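Local coordinates for protein ADP compounds hydrolase NudE (Escherichia coli, PDB 1VHZ) that hydrolyses ADP-ribose and other adenosine-diphosphate compounds such as Ap3A, Ap2A and NADH, using magnesium or another divalent cation, and works as a homodimer, at residues E50-V55 with Y91-R96; H61-R66 with E100-G105; L77-G82 with S173-V178; L112-M117 with S123-I128. One frame throughout, in Å; residues are numbered along the deposited sequence.

Contact 1: residues E50-V55 with Y91-R96; sequences EAVMIV and YEAANR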
loop_
_atom_site.group_PDB
_atom_site.type_symbol
_atom_site.label_atom_id
_atom_site.label_comp_id
_atom_site.label_asym_id
_atom_site.label_seq_id
_atom_site.Cartn_x
_atom_site.Cartn_y
_atom_site.Cartn_z
ATOM N N GLU A 50 9.587 4.948 10.916
ATOM C CA GLU A 50 9.478 4.338 9.601
ATOM C C GLU A 50 9.682 2.831 9.642
ATOM O O GLU A 50 10.159 2.259 10.614
ATOM C CB GLU A 50 10.412 4.980 8.588
ATOM C CG GLU A 50 10.244 6.492 8.485
ATOM C CD GLU A 50 11.178 7.138 7.484
ATOM O OE1 GLU A 50 12.069 6.460 6.935
ATOM O OE2 GLU A 50 11.014 8.350 7.222
ATOM N N ALA A 51 9.243 2.207 8.547
ATOM C CA ALA A 51 9.348 0.788 8.355
ATOM C C ALA A 51 10.391 0.449 7.297
ATOM O O ALA A 51 10.819 1.286 6.497
ATOM C CB ALA A 51 7.989 0.192 7.950
ATOM N N VAL A 52 10.794 -0.821 7.313
ATOM C CA VAL A 52 11.764 -1.344 6.372
ATOM C C VAL A 52 11.285 -2.707 5.858
ATOM O O VAL A 52 10.628 -3.470 6.571
ATOM C CB VAL A 52 13.172 -1.475 6.977
ATOM C CG1 VAL A 52 13.226 -2.525 8.075
ATOM C CG2 VAL A 52 14.212 -1.820 5.905
ATOM N N MET A 53 11.466 -2.941 4.578
ATOM C CA MET A 53 11.079 -4.227 3.973
ATOM C C MET A 53 12.353 -4.738 3.288
ATOM O O MET A 53 13.030 -3.965 2.609
ATOM C CB MET A 53 9.899 -4.121 3.027
ATOM C CG MET A 53 9.915 -5.120 1.866
ATOM S SD MET A 53 8.441 -5.025 0.798
ATOM C CE MET A 53 8.058 -3.290 1.012
ATOM N N ILE A 54 12.705 -5.986 3.536
ATOM C CA ILE A 54 13.930 -6.539 2.978
ATOM C C ILE A 54 13.680 -7.648 1.973
ATOM O O ILE A 54 12.890 -8.560 2.187
ATOM C CB ILE A 54 14.845 -7.124 4.082
ATOM C CG1 ILE A 54 14.975 -6.148 5.239
ATOM C CG2 ILE A 54 16.218 -7.464 3.515
ATOM C CD1 ILE A 54 13.906 -6.299 6.294
ATOM N N VAL A 55 14.371 -7.535 0.859
ATOM C CA VAL A 55 14.308 -8.477 -0.230
ATOM C C VAL A 55 15.675 -9.156 -0.388
ATOM O O VAL A 55 16.553 -8.663 -1.091
ATOM C CB VAL A 55 13.911 -7.766 -1.540
ATOM C CG1 VAL A 55 13.838 -8.756 -2.686
ATOM C CG2 VAL A 55 12.549 -7.059 -1.383
ATOM N N TYR A 91 19.918 0.663 6.568
ATOM C CA TYR A 91 20.769 -0.508 6.389
ATOM C C TYR A 91 20.828 -1.313 7.683
ATOM O O TYR A 91 20.632 -2.515 7.684
ATOM C CB TYR A 91 22.182 -0.076 5.955
ATOM C CG TYR A 91 22.145 0.778 4.695
ATOM C CD1 TYR A 91 22.017 0.176 3.461
ATOM C CD2 TYR A 91 22.181 2.168 4.751
ATOM C CE1 TYR A 91 21.986 0.907 2.295
ATOM C CE2 TYR A 91 22.134 2.916 3.597
ATOM C CZ TYR A 91 22.044 2.288 2.373
ATOM O OH TYR A 91 21.957 3.017 1.210
ATOM N N GLU A 92 20.955 -0.608 8.800
ATOM C CA GLU A 92 21.047 -1.217 10.113
ATOM C C GLU A 92 19.757 -1.921 10.479
ATOM O O GLU A 92 19.761 -3.054 10.969
ATOM C CB GLU A 92 21.423 -0.141 11.154
ATOM C CG GLU A 92 22.893 0.272 11.120
ATOM C CD GLU A 92 23.175 1.612 11.786
ATOM O OE1 GLU A 92 22.247 2.359 12.174
ATOM O OE2 GLU A 92 24.363 1.982 11.923
ATOM N N ALA A 93 18.620 -1.257 10.252
ATOM C CA ALA A 93 17.337 -1.894 10.571
ATOM C C ALA A 93 17.155 -3.120 9.679
ATOM O O ALA A 93 16.728 -4.173 10.158
ATOM C CB ALA A 93 16.192 -0.918 10.393
ATOM N N ALA A 94 17.511 -2.982 8.393
ATOM C CA ALA A 94 17.344 -4.095 7.472
ATOM C C ALA A 94 18.167 -5.305 7.928
ATOM O O ALA A 94 17.653 -6.417 7.989
ATOM C CB ALA A 94 17.727 -3.694 6.050
ATOM N N ASN A 95 19.440 -5.074 8.233
ATOM C CA ASN A 95 20.333 -6.149 8.674
ATOM C C ASN A 95 19.800 -6.823 9.935
ATOM O O ASN A 95 19.729 -8.045 10.000
ATOM C CB ASN A 95 21.746 -5.591 8.855
ATOM C CG ASN A 95 22.853 -6.591 8.612
ATOM O OD1 ASN A 95 22.706 -7.576 7.898
ATOM N ND2 ASN A 95 24.016 -6.362 9.223
ATOM N N ARG A 96 19.382 -6.041 10.922
ATOM C CA ARG A 96 18.841 -6.557 12.166
ATOM C C ARG A 96 17.568 -7.366 11.911
ATOM O O ARG A 96 17.436 -8.477 12.438
ATOM C CB ARG A 96 18.564 -5.421 13.161
ATOM C CG ARG A 96 17.891 -5.869 14.461
ATOM C CD ARG A 96 17.617 -4.687 15.394
ATOM N NE ARG A 96 16.830 -3.642 14.737
ATOM C CZ ARG A 96 15.576 -3.792 14.306
ATOM N NH1 ARG A 96 14.916 -4.944 14.454
ATOM N NH2 ARG A 96 14.960 -2.779 13.695
#
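Strand 51-55 packs against helix 91-96 with their axes 8.3 Å apart at closest and a crossing angle of -59°, and I54 and A94 bring the two backbones nearest, 6.2 Å between their CA atoms. The helix belongs to the Nudix box, and this is where it lies on the central mixed sheet of the Nudix fold. The close approach rests on small residues: A93 and A94 offer a methyl group each, and the branched side chains of V52 and I54 reach across to them. V52 straddles the pair. Its CG2, anti to the backbone N, goes to A94, with 4.0 Å between V52 CG2 and A94 CB, while CG1 (chi1 66°) leans toward A93. No hydrogen bond crosses, and the contact between the two segments is apolar packing. Behind the strand, M53 faces the opposite way, onto A174 of helix 169-184. On the helix, R96 forms salt bridges with E88 and E100, within the same Nudix box. The A94 methyl also faces I54: I54 CG1 lies 3.8 Å from A94 CB, beside V52 CG2 and not across from it.

Contact 2: residues H61-R66 with E100-G105; sequences HLILIR and EEVGFG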
loop_
_atom_site.group_PDB
_atom_site.type_symbol
_atom_site.label_atom_id
_atom_site.label_comp_id
_atom_site.label_asym_id
_atom_site.label_seq_id
_atom_site.Cartn_x
_atom_site.Cartn_y
_atom_site.Cartn_z
ATOM N N HIS A 61 17.805 -16.867 -6.099
ATOM C CA HIS A 61 16.482 -17.037 -5.568
ATOM C C HIS A 61 16.178 -15.871 -4.601
ATOM O O HIS A 61 17.051 -15.268 -4.000
ATOM C CB HIS A 61 16.277 -18.341 -4.778
ATOM C CG HIS A 61 16.200 -19.577 -5.628
ATOM N ND1 HIS A 61 17.280 -20.053 -6.350
ATOM C CD2 HIS A 61 15.180 -20.438 -5.878
ATOM C CE1 HIS A 61 16.920 -21.135 -7.018
ATOM N NE2 HIS A 61 15.656 -21.400 -6.731
ATOM N N LEU A 62 14.905 -15.542 -4.546
ATOM C CA LEU A 62 14.396 -14.566 -3.593
ATOM C C LEU A 62 14.142 -15.393 -2.311
ATOM O O LEU A 62 13.894 -16.601 -2.461
ATOM C CB LEU A 62 13.029 -14.083 -4.056
ATOM C CG LEU A 62 12.820 -12.715 -4.646
ATOM C CD1 LEU A 62 14.081 -12.060 -5.148
ATOM C CD2 LEU A 62 11.753 -12.762 -5.732
ATOM N N ILE A 63 14.231 -14.809 -1.153
ATOM C CA ILE A 63 13.908 -15.511 0.080
ATOM C C ILE A 63 12.600 -14.854 0.593
ATOM O O ILE A 63 12.653 -13.682 0.955
ATOM C CB ILE A 63 14.915 -15.419 1.229
ATOM C CG1 ILE A 63 16.305 -15.923 0.849
ATOM C CG2 ILE A 63 14.368 -16.229 2.412
ATOM C CD1 ILE A 63 16.339 -17.344 0.334
ATOM N N LEU A 64 11.500 -15.575 0.552
ATOM C CA LEU A 64 10.221 -15.024 1.009
ATOM C C LEU A 64 9.887 -15.671 2.351
ATOM O O LEU A 64 10.490 -16.699 2.651
ATOM C CB LEU A 64 9.087 -15.426 0.070
ATOM C CG LEU A 64 9.049 -14.951 -1.376
ATOM C CD1 LEU A 64 8.957 -13.441 -1.458
ATOM C CD2 LEU A 64 10.224 -15.452 -2.188
ATOM N N ILE A 65 8.930 -15.106 3.083
ATOM C CA ILE A 65 8.506 -15.697 4.329
ATOM C C ILE A 65 6.972 -15.795 4.385
ATOM O O ILE A 65 6.278 -15.086 3.671
ATOM C CB ILE A 65 8.989 -14.951 5.583
ATOM C CG1 ILE A 65 8.648 -13.460 5.460
ATOM C CG2 ILE A 65 10.487 -15.136 5.805
ATOM C CD1 ILE A 65 8.585 -12.736 6.772
ATOM N N ARG A 66 6.469 -16.715 5.205
ATOM C CA ARG A 66 5.042 -16.899 5.416
ATOM C C ARG A 66 4.763 -16.329 6.812
ATOM O O ARG A 66 5.492 -16.629 7.752
ATOM C CB ARG A 66 4.605 -18.344 5.250
ATOM C CG ARG A 66 4.850 -18.875 3.840
ATOM C CD ARG A 66 4.396 -20.325 3.677
ATOM N NE ARG A 66 4.600 -20.760 2.295
ATOM C CZ ARG A 66 3.879 -20.452 1.233
ATOM N NH1 ARG A 66 4.235 -20.931 0.032
ATOM N NH2 ARG A 66 2.795 -19.671 1.319
ATOM N N GLU A 100 16.911 -11.381 12.699
ATOM C CA GLU A 100 15.820 -11.771 13.556
ATOM C C GLU A 100 14.797 -12.664 12.852
ATOM O O GLU A 100 14.275 -13.612 13.435
ATOM C CB GLU A 100 15.042 -10.545 14.075
ATOM C CG GLU A 100 15.742 -9.708 15.126
ATOM C CD GLU A 100 15.037 -8.412 15.451
ATOM O OE1 GLU A 100 15.666 -7.549 16.100
ATOM O OE2 GLU A 100 13.857 -8.205 15.053
ATOM N N GLU A 101 14.499 -12.383 11.581
ATOM C CA GLU A 101 13.445 -13.169 10.937
ATOM C C GLU A 101 13.874 -14.368 10.142
ATOM O O GLU A 101 13.180 -15.391 10.127
ATOM C CB GLU A 101 12.619 -12.217 10.041
ATOM C CG GLU A 101 11.936 -11.128 10.879
ATOM C CD GLU A 101 10.877 -10.375 10.103
ATOM O OE1 GLU A 101 10.521 -10.784 8.979
ATOM O OE2 GLU A 101 10.379 -9.357 10.628
ATOM N N VAL A 102 15.049 -14.303 9.549
ATOM C CA VAL A 102 15.497 -15.393 8.677
ATOM C C VAL A 102 16.811 -15.997 9.037
ATOM O O VAL A 102 17.267 -16.933 8.370
ATOM C CB VAL A 102 15.391 -14.749 7.271
ATOM C CG1 VAL A 102 16.562 -14.900 6.372
ATOM C CG2 VAL A 102 14.076 -15.225 6.644
ATOM N N GLY A 103 17.495 -15.530 10.086
ATOM C CA GLY A 103 18.757 -16.100 10.487
ATOM C C GLY A 103 19.957 -15.752 9.640
ATOM O O GLY A 103 20.998 -16.411 9.747
ATOM N N PHE A 104 19.924 -14.672 8.867
ATOM C CA PHE A 104 21.067 -14.270 8.070
ATOM C C PHE A 104 21.271 -12.741 8.227
ATOM O O PHE A 104 20.337 -12.013 8.488
ATOM C CB PHE A 104 20.886 -14.474 6.583
ATOM C CG PHE A 104 20.840 -15.833 5.984
ATOM C CD1 PHE A 104 21.980 -16.607 5.841
ATOM C CD2 PHE A 104 19.638 -16.339 5.486
ATOM C CE1 PHE A 104 21.940 -17.853 5.252
ATOM C CE2 PHE A 104 19.588 -17.588 4.891
ATOM C CZ PHE A 104 20.738 -18.348 4.777
ATOM N N GLY A 105 22.511 -12.341 8.029
ATOM C CA GLY A 105 22.874 -10.916 7.992
ATOM C C GLY A 105 23.243 -10.728 6.511
ATOM O O GLY A 105 23.302 -11.759 5.810
#
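I65 reaches the C-terminal part of helix 90-102 with two different branches, one for an apolar partner and one for a carboxylate. The apolar part centres on V102. I65 CG2, anti to its own carbonyl carbon, meets V102 CG2 at 3.7 Å, and the same valine methyl is approached more loosely by I63, with 4.4 Å between I63 CG2 and V102 CG2. Two alternate residues of strand 61-66 therefore share one methyl of the helix end, and I63 and I65 both direct their side chains at it. The second kind of contact is van der Waals touch against a polar group. I65 CG1 occupies the position between backbone N and carbonyl carbon (chi1 51°), which carries CD1 up to E101, 3.5 Å from E101 OE1, the two side chains crossing at nearly a right angle. That oxygen has its polar partner in S80, whose OG hydrogen-bonds to it, so I65 packs beside an already engaged carboxylate. The other oxygen, E101 OE2, lies close to E97 OE2. Directly after V102, G103 leaves the helix with positive phi. These are the closing residues of the Nudix box, where E97 and E101 are, by similarity, ligands of the divalent metal.

Contact 3: residues L77-G82 with S173-V178; sequences LGFSKG and SALFLV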
loop_
_atom_site.group_PDB
_atom_site.type_symbol
_atom_site.label_atom_id
_atom_site.label_comp_id
_atom_site.label_asym_id
_atom_site.label_seq_id
_atom_site.Cartn_x
_atom_site.Cartn_y
_atom_site.Cartn_z
ATOM N N LEU A 77 2.305 -14.487 2.029
ATOM C CA LEU A 77 3.552 -14.934 1.443
ATOM C C LEU A 77 4.225 -13.621 0.979
ATOM O O LEU A 77 3.548 -12.847 0.273
ATOM C CB LEU A 77 3.374 -15.822 0.222
ATOM C CG LEU A 77 4.658 -16.111 -0.581
ATOM C CD1 LEU A 77 5.672 -16.866 0.269
ATOM C CD2 LEU A 77 4.349 -16.905 -1.850
ATOM N N GLY A 78 5.425 -13.326 1.438
ATOM C CA GLY A 78 6.017 -12.062 1.004
ATOM C C GLY A 78 7.385 -11.786 1.593
ATOM O O GLY A 78 8.083 -12.676 2.052
ATOM N N PHE A 79 7.761 -10.518 1.531
ATOM C CA PHE A 79 9.047 -10.062 2.010
ATOM C C PHE A 79 8.999 -9.687 3.488
ATOM O O PHE A 79 7.992 -9.216 4.009
ATOM C CB PHE A 79 9.537 -8.876 1.171
ATOM C CG PHE A 79 9.579 -9.198 -0.303
ATOM C CD1 PHE A 79 8.764 -8.531 -1.199
ATOM C CD2 PHE A 79 10.425 -10.197 -0.779
ATOM C CE1 PHE A 79 8.810 -8.831 -2.555
ATOM C CE2 PHE A 79 10.469 -10.503 -2.124
ATOM C CZ PHE A 79 9.665 -9.819 -3.022
ATOM N N SER A 80 10.104 -9.957 4.141
ATOM C CA SER A 80 10.287 -9.655 5.569
ATOM C C SER A 80 10.168 -8.164 5.775
ATOM O O SER A 80 10.630 -7.336 4.973
ATOM C CB SER A 80 11.641 -10.285 5.956
ATOM O OG SER A 80 12.290 -9.502 6.931
ATOM N N LYS A 81 9.445 -7.729 6.787
ATOM C CA LYS A 81 9.180 -6.340 7.090
ATOM C C LYS A 81 9.296 -6.083 8.591
ATOM O O LYS A 81 8.947 -6.962 9.389
ATOM C CB LYS A 81 7.689 -6.021 6.728
ATOM C CG LYS A 81 7.367 -6.107 5.264
ATOM C CD LYS A 81 5.906 -6.102 4.893
ATOM C CE LYS A 81 5.682 -6.528 3.443
ATOM N NZ LYS A 81 5.575 -8.011 3.231
ATOM N N GLY A 82 9.655 -4.865 8.953
ATOM C CA GLY A 82 9.756 -4.487 10.362
ATOM C C GLY A 82 9.879 -2.967 10.478
ATOM O O GLY A 82 9.834 -2.226 9.502
ATOM N N SER A 173 4.791 -3.672 -5.228
ATOM C CA SER A 173 5.665 -2.551 -5.544
ATOM C C SER A 173 7.134 -2.988 -5.450
ATOM O O SER A 173 7.913 -2.727 -6.354
ATOM C CB SER A 173 5.490 -1.420 -4.496
ATOM O OG SER A 173 4.245 -0.798 -4.669
ATOM N N ALA A 174 7.477 -3.664 -4.348
ATOM C CA ALA A 174 8.830 -4.130 -4.130
ATOM C C ALA A 174 9.290 -5.077 -5.238
ATOM O O ALA A 174 10.411 -4.968 -5.727
ATOM C CB ALA A 174 8.966 -4.835 -2.776
ATOM N N LEU A 175 8.445 -6.046 -5.574
ATOM C CA LEU A 175 8.752 -7.028 -6.596
ATOM C C LEU A 175 9.159 -6.366 -7.910
ATOM O O LEU A 175 10.215 -6.652 -8.450
ATOM C CB LEU A 175 7.512 -7.910 -6.828
ATOM C CG LEU A 175 7.716 -9.040 -7.825
ATOM C CD1 LEU A 175 8.648 -10.101 -7.248
ATOM C CD2 LEU A 175 6.385 -9.624 -8.272
ATOM N N PHE A 176 8.343 -5.439 -8.400
ATOM C CA PHE A 176 8.612 -4.710 -9.631
ATOM C C PHE A 176 9.826 -3.787 -9.495
ATOM O O PHE A 176 10.567 -3.627 -10.465
ATOM C CB PHE A 176 7.378 -3.876 -10.026
ATOM C CG PHE A 176 6.293 -4.609 -10.766
ATOM C CD1 PHE A 176 5.078 -4.869 -10.169
ATOM C CD2 PHE A 176 6.483 -5.019 -12.086
ATOM C CE1 PHE A 176 4.051 -5.503 -10.861
ATOM C CE2 PHE A 176 5.471 -5.671 -12.774
ATOM C CZ PHE A 176 4.248 -5.916 -12.166
ATOM N N LEU A 177 10.054 -3.164 -8.344
ATOM C CA LEU A 177 11.209 -2.280 -8.174
ATOM C C LEU A 177 12.516 -3.066 -8.187
ATOM O O LEU A 177 13.501 -2.642 -8.790
ATOM C CB LEU A 177 11.087 -1.433 -6.902
ATOM C CG LEU A 177 10.010 -0.329 -6.980
ATOM C CD1 LEU A 177 9.608 0.119 -5.585
ATOM C CD2 LEU A 177 10.466 0.843 -7.837
ATOM N N VAL A 178 12.530 -4.246 -7.572
ATOM C CA VAL A 178 13.729 -5.084 -7.556
ATOM C C VAL A 178 14.038 -5.618 -8.944
ATOM O O VAL A 178 15.179 -5.677 -9.417
ATOM C CB VAL A 178 13.541 -6.219 -6.535
ATOM C CG1 VAL A 178 14.666 -7.244 -6.678
ATOM C CG2 VAL A 178 13.518 -5.636 -5.116
#
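This is a mainly apolar contact between one aromatic ring and a helix: F79, in the short break between strands 74-78 and 80-83, packs against helix 169-184, the last helix of the chain. The ring is carried to the helix by a chi1 of -55°, with CG anti to the carbonyl carbon, and one side of it, CD1 and CE1, does most of the touching. Both atoms lie 4.0 Å from A174 CB, so the alanine methyl spans the CD1-CE1 bond at an oblique angle to the ring. CE1 also comes within 4.1 Å of L175 N, and further round the ring CZ meets the side chain of that leucine more loosely, 4.4 Å from L175 CD1. The ring therefore rests on the A174 methyl, with L175 beside it. Its surroundings are apolar too: L64 of strand 61-69 and M53 and V55 of strand 51-58 also touch F79. The backbone carbonyl of F79 is held separately: K81 NZ donates to F79 O at 2.8 Å, in the carbonyl plane and on a lone pair, while N171 takes the same amine. S173 and F176 of the same helix meet their counterparts in the second subunit. With no hydrogen bond between the two segments, their hold on each other depends on the fit of buried hydrocarbon surfaces.

Contact 4: residues L112-M117 with S123-I128; sequences LKKLSM and SSKMNI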
loop_
_atom_site.group_PDB
_atom_site.type_symbol
_atom_site.label_atom_id
_atom_site.label_comp_id
_atom_site.label_asym_id
_atom_site.label_seq_id
_atom_site.Cartn_x
_atom_site.Cartn_y
_atom_site.Cartn_z
ATOM N N LEU A 112 16.636 0.943 -2.170
ATOM C CA LEU A 112 16.037 1.155 -3.477
ATOM C C LEU A 112 14.939 2.168 -3.580
ATOM O O LEU A 112 14.774 2.838 -4.598
ATOM C CB LEU A 112 15.423 -0.230 -3.825
ATOM C CG LEU A 112 15.493 -0.737 -5.244
ATOM C CD1 LEU A 112 16.882 -0.572 -5.835
ATOM C CD2 LEU A 112 15.078 -2.218 -5.281
ATOM N N LYS A 113 14.090 2.249 -2.544
ATOM C CA LYS A 113 12.973 3.183 -2.659
ATOM C C LYS A 113 12.304 3.378 -1.308
ATOM O O LYS A 113 12.319 2.474 -0.455
ATOM C CB LYS A 113 11.932 2.561 -3.623
ATOM C CG LYS A 113 10.988 3.569 -4.310
ATOM C CD LYS A 113 11.720 4.192 -5.481
ATOM C CE LYS A 113 11.143 5.500 -5.955
ATOM N NZ LYS A 113 11.905 5.970 -7.164
ATOM N N LYS A 114 11.671 4.543 -1.204
ATOM C CA LYS A 114 10.913 4.853 0.014
ATOM C C LYS A 114 9.468 5.080 -0.409
ATOM O O LYS A 114 9.177 5.883 -1.297
ATOM C CB LYS A 114 11.488 6.049 0.744
ATOM C CG LYS A 114 10.641 6.508 1.928
ATOM C CD LYS A 114 11.174 7.854 2.411
ATOM C CE LYS A 114 12.048 7.706 3.623
ATOM N NZ LYS A 114 12.861 8.924 3.890
ATOM N N LEU A 115 8.525 4.411 0.244
ATOM C CA LEU A 115 7.132 4.579 -0.175
ATOM C C LEU A 115 6.197 4.944 0.967
ATOM O O LEU A 115 6.378 4.466 2.072
ATOM C CB LEU A 115 6.647 3.235 -0.729
ATOM C CG LEU A 115 6.574 2.923 -2.194
ATOM C CD1 LEU A 115 7.504 3.710 -3.094
ATOM C CD2 LEU A 115 6.784 1.418 -2.419
ATOM N N SER A 116 5.171 5.713 0.624
ATOM C CA SER A 116 4.115 6.035 1.588
ATOM C C SER A 116 2.981 5.031 1.341
ATOM O O SER A 116 3.029 4.319 0.314
ATOM C CB SER A 116 3.607 7.452 1.270
ATOM O OG SER A 116 2.731 7.371 0.157
ATOM N N MET A 117 2.046 4.851 2.253
ATOM C CA MET A 117 0.925 3.931 2.056
ATOM C C MET A 117 -0.368 4.605 2.542
ATOM O O MET A 117 -0.535 4.914 3.713
ATOM C CB MET A 117 1.102 2.614 2.787
ATOM C CG MET A 117 2.395 1.846 2.705
ATOM S SD MET A 117 3.607 2.316 3.952
ATOM C CE MET A 117 3.770 0.808 4.902
ATOM N N SER A 123 0.554 8.313 7.908
ATOM C CA SER A 123 1.740 9.022 7.438
ATOM C C SER A 123 2.970 8.120 7.396
ATOM O O SER A 123 4.089 8.606 7.161
ATOM C CB SER A 123 2.018 10.204 8.384
ATOM O OG SER A 123 2.238 9.690 9.697
ATOM N N SER A 124 2.811 6.823 7.584
ATOM C CA SER A 124 3.941 5.907 7.592
ATOM C C SER A 124 4.647 5.703 6.261
ATOM O O SER A 124 4.036 5.649 5.209
ATOM C CB SER A 124 3.490 4.527 8.123
ATOM O OG SER A 124 4.608 3.924 8.767
ATOM N N LYS A 125 5.962 5.524 6.305
ATOM C CA LYS A 125 6.795 5.296 5.156
ATOM C C LYS A 125 7.425 3.891 5.247
ATOM O O LYS A 125 7.810 3.461 6.331
ATOM C CB LYS A 125 7.985 6.248 5.034
ATOM C CG LYS A 125 7.737 7.708 5.271
ATOM C CD LYS A 125 6.982 8.357 4.127
ATOM C CE LYS A 125 6.858 9.864 4.387
ATOM N NZ LYS A 125 5.581 10.367 3.812
ATOM N N MET A 126 7.639 3.335 4.064
ATOM C CA MET A 126 8.252 2.015 3.960
ATOM C C MET A 126 9.512 2.086 3.113
ATOM O O MET A 126 9.498 2.532 1.962
ATOM C CB MET A 126 7.220 1.041 3.417
ATOM C CG MET A 126 7.764 -0.306 2.953
ATOM S SD MET A 126 8.421 -1.261 4.320
ATOM C CE MET A 126 6.920 -1.928 5.032
ATOM N N ASN A 127 10.637 1.660 3.673
ATOM C CA ASN A 127 11.898 1.679 2.941
ATOM C C ASN A 127 12.187 0.278 2.405
ATOM O O ASN A 127 12.206 -0.677 3.193
ATOM C CB ASN A 127 13.057 2.163 3.827
ATOM C CG ASN A 127 12.823 3.573 4.357
ATOM O OD1 ASN A 127 13.182 4.548 3.720
ATOM N ND2 ASN A 127 12.185 3.687 5.524
ATOM N N ILE A 128 12.370 0.175 1.092
ATOM C CA ILE A 128 12.662 -1.107 0.457
ATOM C C ILE A 128 14.150 -1.323 0.298
ATOM O O ILE A 128 14.884 -0.525 -0.305
ATOM C CB ILE A 128 11.961 -1.202 -0.924
ATOM C CG1 ILE A 128 10.441 -1.104 -0.707
ATOM C CG2 ILE A 128 12.321 -2.501 -1.617
ATOM C CD1 ILE A 128 9.667 -0.820 -1.984
HETATM O O HOH W 1 1.720 6.878 4.261
#
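K114 CG stands anti to the backbone N (chi1 173°) and the chain bends at chi3, which lays the lysine alongside N127, both side chains pointing the same way. N127 CG is instead anti to the carbonyl carbon, bringing OD1 against the lysine methylenes, with K114 CE 3.4 Å from N127 OD1. The amide nitrogen of N127 turns to A51 O and E50 OE1, tying N127 to A51 of strand 51-58 and to E50 just before it. The K114 and K125 side chains cross obliquely, K114 CG 4.1 Å from K125 CB. All this belongs to one antiparallel beta hairpin of the Nudix domain, strands 104-116 and 125-136, their segment axes 159° apart. K113 with I128 and L115 with M126 are hydrogen-bonded pairs; K114 with N127 is a non-hydrogen-bonded one. I128 N gives a nearly straight bond to K113 O (2.8 Å, 176°), and L112 N reaches I128 O. One pair further, L115 and M126 exchange two short bonds, L115 N to M126 O at 2.7 Å and M126 N to L115 O at 2.6 Å. On the face carrying L115, M126 and I128, L115 CD2 meets I128 CD1 at 3.7 Å, and helix 169-184 lies against L115 through S173. Toward the hairpin's loop, a water accepts from M117 N and lies 2.8 Å from S124 O, to which it can donate. K113, on the same face as L115, leads away from the hairpin, its NZ bonded to L161 O of the second subunit, and S116 also faces that subunit.

In the fold
Contacts 1, 2 and 3 are buried, while contact 4 is only partly so, with K114 exposed and K125 partly so. Contacts 1 and 2 share helix 90-102, set along one side of the sheet by way of neighbouring strands 51-58 and 61-69; contact 3 places helix 169-184 on the other side of it, with M53 of contact 1 pointing that way. All three are mainly apolar packing without hydrogen bonds between their segments, contact 2 adding a carboxylate, whereas contact 4, inside the sheet, is built on backbone bonds. S80 of contact 3 joins E101 of contact 2 at the presumed metal site. Contacts 3 and 4 touch through S173 and L115, and both meet the second subunit.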